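Local structure of beta-lactamase (Francisella tularensis subsp. tularensis, 3P09) at residues 68-79 and 194-205. The protein probably hydrolyses the amide bond of beta-lactam antibiotics to give substituted beta-amino acids, as a class A beta-lactamase associated with antibiotic resistance. Numbering follows the deposited sequence.
With SO4 (sulfate ion), chain C.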
loop_
_atom_site.group_PDB
_atom_site.type_symbol
_atom_site.label_atom_id
_atom_site.label_comp_id
_atom_site.label_asym_id
_atom_site.label_seq_id
_atom_site.Cartn_x
_atom_site.Cartn_y
_atom_site.Cartn_z
ATOM N N PHE A 68 2.954 -3.431 -1.838
ATOM C CA PHE A 68 3.992 -2.522 -2.343
ATOM C C PHE A 68 5.344 -2.760 -1.669
ATOM O O PHE A 68 6.397 -2.551 -2.278
ATOM C CB PHE A 68 3.563 -1.031 -2.341
ATOM C CG PHE A 68 3.814 -0.290 -1.034
ATOM C CD1 PHE A 68 5.106 0.072 -0.645
ATOM C CD2 PHE A 68 2.741 0.100 -0.234
ATOM C CE1 PHE A 68 5.329 0.776 0.537
ATOM C CE2 PHE A 68 2.954 0.805 0.966
ATOM C CZ PHE A 68 4.252 1.142 1.343
ATOM N N LEU A 69 5.318 -3.219 -0.423
ATOM C CA LEU A 69 6.554 -3.627 0.257
ATOM C C LEU A 69 7.170 -4.844 -0.424
ATOM O O LEU A 69 8.391 -4.949 -0.592
ATOM C CB LEU A 69 6.256 -3.977 1.711
ATOM C CG LEU A 69 5.751 -2.801 2.535
ATOM C CD1 LEU A 69 5.330 -3.283 3.942
ATOM C CD2 LEU A 69 6.835 -1.752 2.637
ATOM N N LEU A 70 6.300 -5.769 -0.801
ATOM C CA LEU A 70 6.706 -6.995 -1.481
ATOM C C LEU A 70 7.363 -6.674 -2.818
ATOM O O LEU A 70 8.405 -7.225 -3.158
ATOM C CB LEU A 70 5.479 -7.883 -1.699
ATOM C CG LEU A 70 5.668 -9.139 -2.554
ATOM C CD1 LEU A 70 6.751 -10.047 -1.963
ATOM C CD2 LEU A 70 4.355 -9.902 -2.748
ATOM N N VAL A 71 6.743 -5.778 -3.580
ATOM C CA VAL A 71 7.296 -5.385 -4.870
ATOM C C VAL A 71 8.614 -4.625 -4.689
ATOM O O VAL A 71 9.570 -4.821 -5.440
ATOM C CB VAL A 71 6.263 -4.599 -5.690
ATOM C CG1 VAL A 71 6.924 -3.862 -6.833
ATOM C CG2 VAL A 71 5.215 -5.565 -6.196
ATOM N N GLY A 72 8.678 -3.785 -3.665
ATOM C CA GLY A 72 9.934 -3.155 -3.310
ATOM C C GLY A 72 11.031 -4.187 -3.055
ATOM O O GLY A 72 12.156 -4.062 -3.540
ATOM N N ALA A 73 10.694 -5.217 -2.289
ATOM C CA ALA A 73 11.625 -6.296 -1.989
ATOM C C ALA A 73 12.085 -7.005 -3.255
ATOM O O ALA A 73 13.250 -7.372 -3.389
ATOM C CB ALA A 73 10.985 -7.292 -1.029
ATOM N N ILE A 74 11.154 -7.228 -4.172
ATOM C CA ILE A 74 11.490 -7.878 -5.429
ATOM C C ILE A 74 12.466 -7.027 -6.234
ATOM O O ILE A 74 13.415 -7.544 -6.827
ATOM C CB ILE A 74 10.213 -8.150 -6.252
ATOM C CG1 ILE A 74 9.380 -9.238 -5.567
ATOM C CG2 ILE A 74 10.561 -8.537 -7.703
ATOM C CD1 ILE A 74 9.981 -10.637 -5.716
ATOM N N LEU A 75 12.247 -5.717 -6.252
ATOM C CA LEU A 75 13.134 -4.820 -7.000
ATOM C C LEU A 75 14.533 -4.782 -6.393
ATOM O O LEU A 75 15.543 -4.721 -7.109
ATOM C CB LEU A 75 12.540 -3.412 -7.056
ATOM C CG LEU A 75 11.249 -3.308 -7.881
ATOM C CD1 LEU A 75 10.548 -1.983 -7.671
ATOM C CD2 LEU A 75 11.560 -3.512 -9.348
ATOM N N ASP A 76 14.591 -4.811 -5.069
ATOM C CA ASP A 76 15.861 -4.853 -4.365
ATOM C C ASP A 76 16.550 -6.164 -4.746
ATOM O O ASP A 76 17.740 -6.188 -5.053
ATOM C CB ASP A 76 15.604 -4.753 -2.853
ATOM C CG ASP A 76 16.838 -5.059 -2.007
ATOM O OD1 ASP A 76 17.595 -4.119 -1.687
ATOM O OD2 ASP A 76 17.030 -6.237 -1.630
ATOM N N TYR A 77 15.783 -7.251 -4.752
ATOM C CA TYR A 77 16.322 -8.561 -5.128
ATOM C C TYR A 77 16.951 -8.485 -6.512
ATOM O O TYR A 77 18.080 -8.947 -6.733
ATOM C CB TYR A 77 15.213 -9.615 -5.113
ATOM C CG TYR A 77 15.707 -11.041 -5.223
ATOM C CD1 TYR A 77 16.014 -11.775 -4.083
ATOM C CD2 TYR A 77 15.872 -11.649 -6.458
ATOM C CE1 TYR A 77 16.472 -13.082 -4.170
ATOM C CE2 TYR A 77 16.326 -12.962 -6.556
ATOM C CZ TYR A 77 16.621 -13.670 -5.408
ATOM O OH TYR A 77 17.075 -14.967 -5.493
ATOM N N ASP A 78 16.231 -7.868 -7.440
ATOM C CA ASP A 78 16.711 -7.749 -8.812
ATOM C C ASP A 78 18.043 -7.007 -8.870
ATOM O O ASP A 78 18.924 -7.355 -9.658
ATOM C CB ASP A 78 15.675 -7.065 -9.711
ATOM C CG ASP A 78 16.167 -6.910 -11.143
ATOM O OD1 ASP A 78 16.184 -7.922 -11.874
ATOM O OD2 ASP A 78 16.538 -5.785 -11.538
HETATM N N MSE A 79 18.185 -5.982 -8.038
HETATM C CA MSE A 79 19.442 -5.251 -7.980
HETATM C C MSE A 79 20.593 -6.171 -7.578
HETATM O O MSE A 79 21.709 -6.040 -8.083
HETATM C CB MSE A 79 19.333 -4.074 -7.010
HETATM C CG MSE A 79 18.537 -2.906 -7.566
HETATM SE SE MSE A 79 18.288 -1.537 -6.198
HETATM C CE MSE A 79 20.155 -1.101 -5.850
ATOM N N LEU A 194 16.633 1.631 -3.400
ATOM C CA LEU A 194 16.572 1.276 -4.810
ATOM C C LEU A 194 17.352 2.315 -5.611
ATOM O O LEU A 194 17.394 3.479 -5.228
ATOM C CB LEU A 194 15.115 1.250 -5.297
ATOM C CG LEU A 194 14.217 0.212 -4.636
ATOM C CD1 LEU A 194 12.831 0.216 -5.290
ATOM C CD2 LEU A 194 14.868 -1.150 -4.719
ATOM N N ASP A 195 17.957 1.914 -6.728
ATOM C CA ASP A 195 18.688 2.886 -7.541
ATOM C C ASP A 195 17.729 3.588 -8.483
ATOM O O ASP A 195 16.545 3.270 -8.499
ATOM C CB ASP A 195 19.835 2.235 -8.309
ATOM C CG ASP A 195 19.370 1.152 -9.257
ATOM O OD1 ASP A 195 18.165 1.111 -9.590
ATOM O OD2 ASP A 195 20.222 0.342 -9.684
ATOM N N LYS A 196 18.235 4.521 -9.285
ATOM C CA LYS A 196 17.357 5.291 -10.158
ATOM C C LYS A 196 16.475 4.415 -11.040
ATOM O O LYS A 196 15.273 4.631 -11.125
ATOM C CB LYS A 196 18.137 6.276 -11.030
ATOM C CG LYS A 196 17.227 7.118 -11.921
ATOM C CD LYS A 196 18.017 8.047 -12.832
ATOM C CE LYS A 196 17.113 9.107 -13.448
ATOM N NZ LYS A 196 15.940 8.514 -14.161
ATOM N N LYS A 197 17.061 3.434 -11.712
ATOM C CA LYS A 197 16.261 2.611 -12.614
ATOM C C LYS A 197 15.125 1.912 -11.875
ATOM O O LYS A 197 14.009 1.798 -12.388
ATOM C CB LYS A 197 17.119 1.576 -13.340
ATOM C CG LYS A 197 16.328 0.775 -14.362
ATOM C CD LYS A 197 17.235 0.033 -15.337
ATOM C CE LYS A 197 17.687 -1.301 -14.771
ATOM N NZ LYS A 197 16.527 -2.183 -14.469
ATOM N N HIS A 198 15.408 1.432 -10.669
ATOM C CA HIS A 198 14.408 0.665 -9.932
ATOM C C HIS A 198 13.380 1.532 -9.233
ATOM O O HIS A 198 12.228 1.116 -9.087
ATOM C CB HIS A 198 15.061 -0.317 -8.957
ATOM C CG HIS A 198 15.796 -1.428 -9.641
ATOM N ND1 HIS A 198 17.072 -1.277 -10.140
ATOM C CD2 HIS A 198 15.423 -2.696 -9.934
ATOM C CE1 HIS A 198 17.460 -2.411 -10.699
ATOM N NE2 HIS A 198 16.476 -3.287 -10.593
ATOM N N LYS A 199 13.786 2.727 -8.800
ATOM C CA LYS A 199 12.809 3.705 -8.331
ATOM C C LYS A 199 11.791 4.026 -9.434
ATOM O O LYS A 199 10.583 4.035 -9.198
ATOM C CB LYS A 199 13.495 4.986 -7.829
ATOM C CG LYS A 199 14.219 4.784 -6.498
ATOM C CD LYS A 199 14.683 6.093 -5.880
ATOM C CE LYS A 199 16.019 6.523 -6.418
ATOM N NZ LYS A 199 16.684 7.415 -5.425
ATOM N N ASP A 200 12.282 4.279 -10.643
ATOM C CA ASP A 200 11.397 4.666 -11.735
ATOM C C ASP A 200 10.380 3.551 -12.029
ATOM O O ASP A 200 9.214 3.804 -12.327
ATOM C CB ASP A 200 12.217 5.023 -12.978
ATOM C CG ASP A 200 12.940 6.367 -12.839
ATOM O OD1 ASP A 200 12.564 7.165 -11.950
ATOM O OD2 ASP A 200 13.881 6.630 -13.625
ATOM N N ILE A 201 10.825 2.312 -11.908
ATOM C CA ILE A 201 9.962 1.161 -12.163
ATOM C C ILE A 201 8.891 1.067 -11.099
ATOM O O ILE A 201 7.704 0.833 -11.388
ATOM C CB ILE A 201 10.801 -0.143 -12.179
ATOM C CG1 ILE A 201 11.670 -0.181 -13.450
ATOM C CG2 ILE A 201 9.892 -1.364 -12.111
ATOM C CD1 ILE A 201 12.735 -1.273 -13.456
ATOM N N PHE A 202 9.309 1.254 -9.851
ATOM C CA PHE A 202 8.388 1.228 -8.729
ATOM C C PHE A 202 7.312 2.304 -8.890
ATOM O O PHE A 202 6.116 2.048 -8.746
ATOM C CB PHE A 202 9.179 1.440 -7.437
ATOM C CG PHE A 202 8.339 1.434 -6.191
ATOM C CD1 PHE A 202 7.832 0.245 -5.690
ATOM C CD2 PHE A 202 8.096 2.612 -5.499
ATOM C CE1 PHE A 202 7.077 0.228 -4.528
ATOM C CE2 PHE A 202 7.338 2.611 -4.335
ATOM C CZ PHE A 202 6.830 1.418 -3.846
ATOM N N ILE A 203 7.753 3.514 -9.186
ATOM C CA ILE A 203 6.847 4.634 -9.388
ATOM C C ILE A 203 5.845 4.354 -10.505
ATOM O O ILE A 203 4.653 4.620 -10.364
ATOM C CB ILE A 203 7.652 5.896 -9.735
ATOM C CG1 ILE A 203 8.291 6.457 -8.458
ATOM C CG2 ILE A 203 6.768 6.931 -10.422
ATOM C CD1 ILE A 203 9.364 7.514 -8.718
ATOM N N LYS A 204 6.325 3.812 -11.618
ATOM C CA LYS A 204 5.427 3.498 -12.728
ATOM C C LYS A 204 4.355 2.460 -12.342
ATOM O O LYS A 204 3.185 2.603 -12.705
ATOM C CB LYS A 204 6.220 3.068 -13.970
ATOM C CG LYS A 204 5.379 2.804 -15.223
ATOM C CD LYS A 204 4.530 4.015 -15.610
ATOM C CE LYS A 204 4.065 3.958 -17.068
ATOM N NZ LYS A 204 3.112 2.843 -17.345
ATOM N N TYR A 205 4.737 1.420 -11.601
ATOM C CA TYR A 205 3.737 0.453 -11.130
ATOM C C TYR A 205 2.627 1.141 -10.331
ATOM O O TYR A 205 1.436 0.871 -10.510
ATOM C CB TYR A 205 4.349 -0.584 -10.188
ATOM C CG TYR A 205 5.338 -1.578 -10.752
ATOM C CD1 TYR A 205 5.139 -2.208 -11.973
ATOM C CD2 TYR A 205 6.465 -1.924 -10.008
ATOM C CE1 TYR A 205 6.075 -3.150 -12.452
ATOM C CE2 TYR A 205 7.386 -2.845 -10.464
ATOM C CZ TYR A 205 7.191 -3.462 -11.678
ATOM O OH TYR A 205 8.156 -4.376 -12.080
HETATM S S SO4 C . 21.950 5.287 -7.597
HETATM O O1 SO4 C . 20.726 5.974 -8.007
HETATM O O2 SO4 C . 21.721 4.550 -6.357
HETATM O O3 SO4 C . 22.351 4.363 -8.654
HETATM O O4 SO4 C . 23.018 6.255 -7.370
#
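L75 enters helix 196-205 as a knob into a hole formed by H198, I201, F202 and Y205, and the two roughly antiparallel segments, whose axes approach to 10.3 Å, illustrate knobs-into-holes packing. With CG anti to the carbonyl carbon (chi1 -67°), L75 divides its branches: CD1 lies 3.7 Å from F202 CB, while CD2 meets I201 CG2 and the edge of the H198 imidazole. L194 packs CD1 on L75 and CD2 on D76 CB and M79 SE. One turn earlier in helix 68-79, V71 CG1 approaches Y205 CD2 at 3.7 Å, and the edge of the F202 ring comes up to the carbonyl of F68.

Beyond L75 the seam turns polar. H198 NE2 donates to D78 OD2 over 2.7 Å in an almost perfectly straight bond (179°); the acceptor lies in the imidazole plane and is met on the anti lone pair of OD2, the carboxylate being turned 48° from the ring. At the far nitrogen, ND1 donates to D195 OD1; that same oxygen caps the helix by accepting from H198 N. Gripped through both nitrogens, the ring is fixed in rotation and may well carry positive charge between two carboxylates. In the conformer described here, selenomethionine M79 lays CG over one face of the H198 ring, 3.4 Å from its centroid, a CH-pi contact.

The outer margin, at M79 and D195, is the looser side: both are partly exposed, and a sulfate, probably from the crystallisation liquor, accepts a hydrogen bond from K196 N. Within the helical region of the class A fold, helix 178-190 packs on F68 and F202, and helix 115-123 receives V71 and bonds Y205 OH through S116 and N119. Helix 140-149 packs on A73, turned away from the contact, and against D76, whose OD1 pairs with K149.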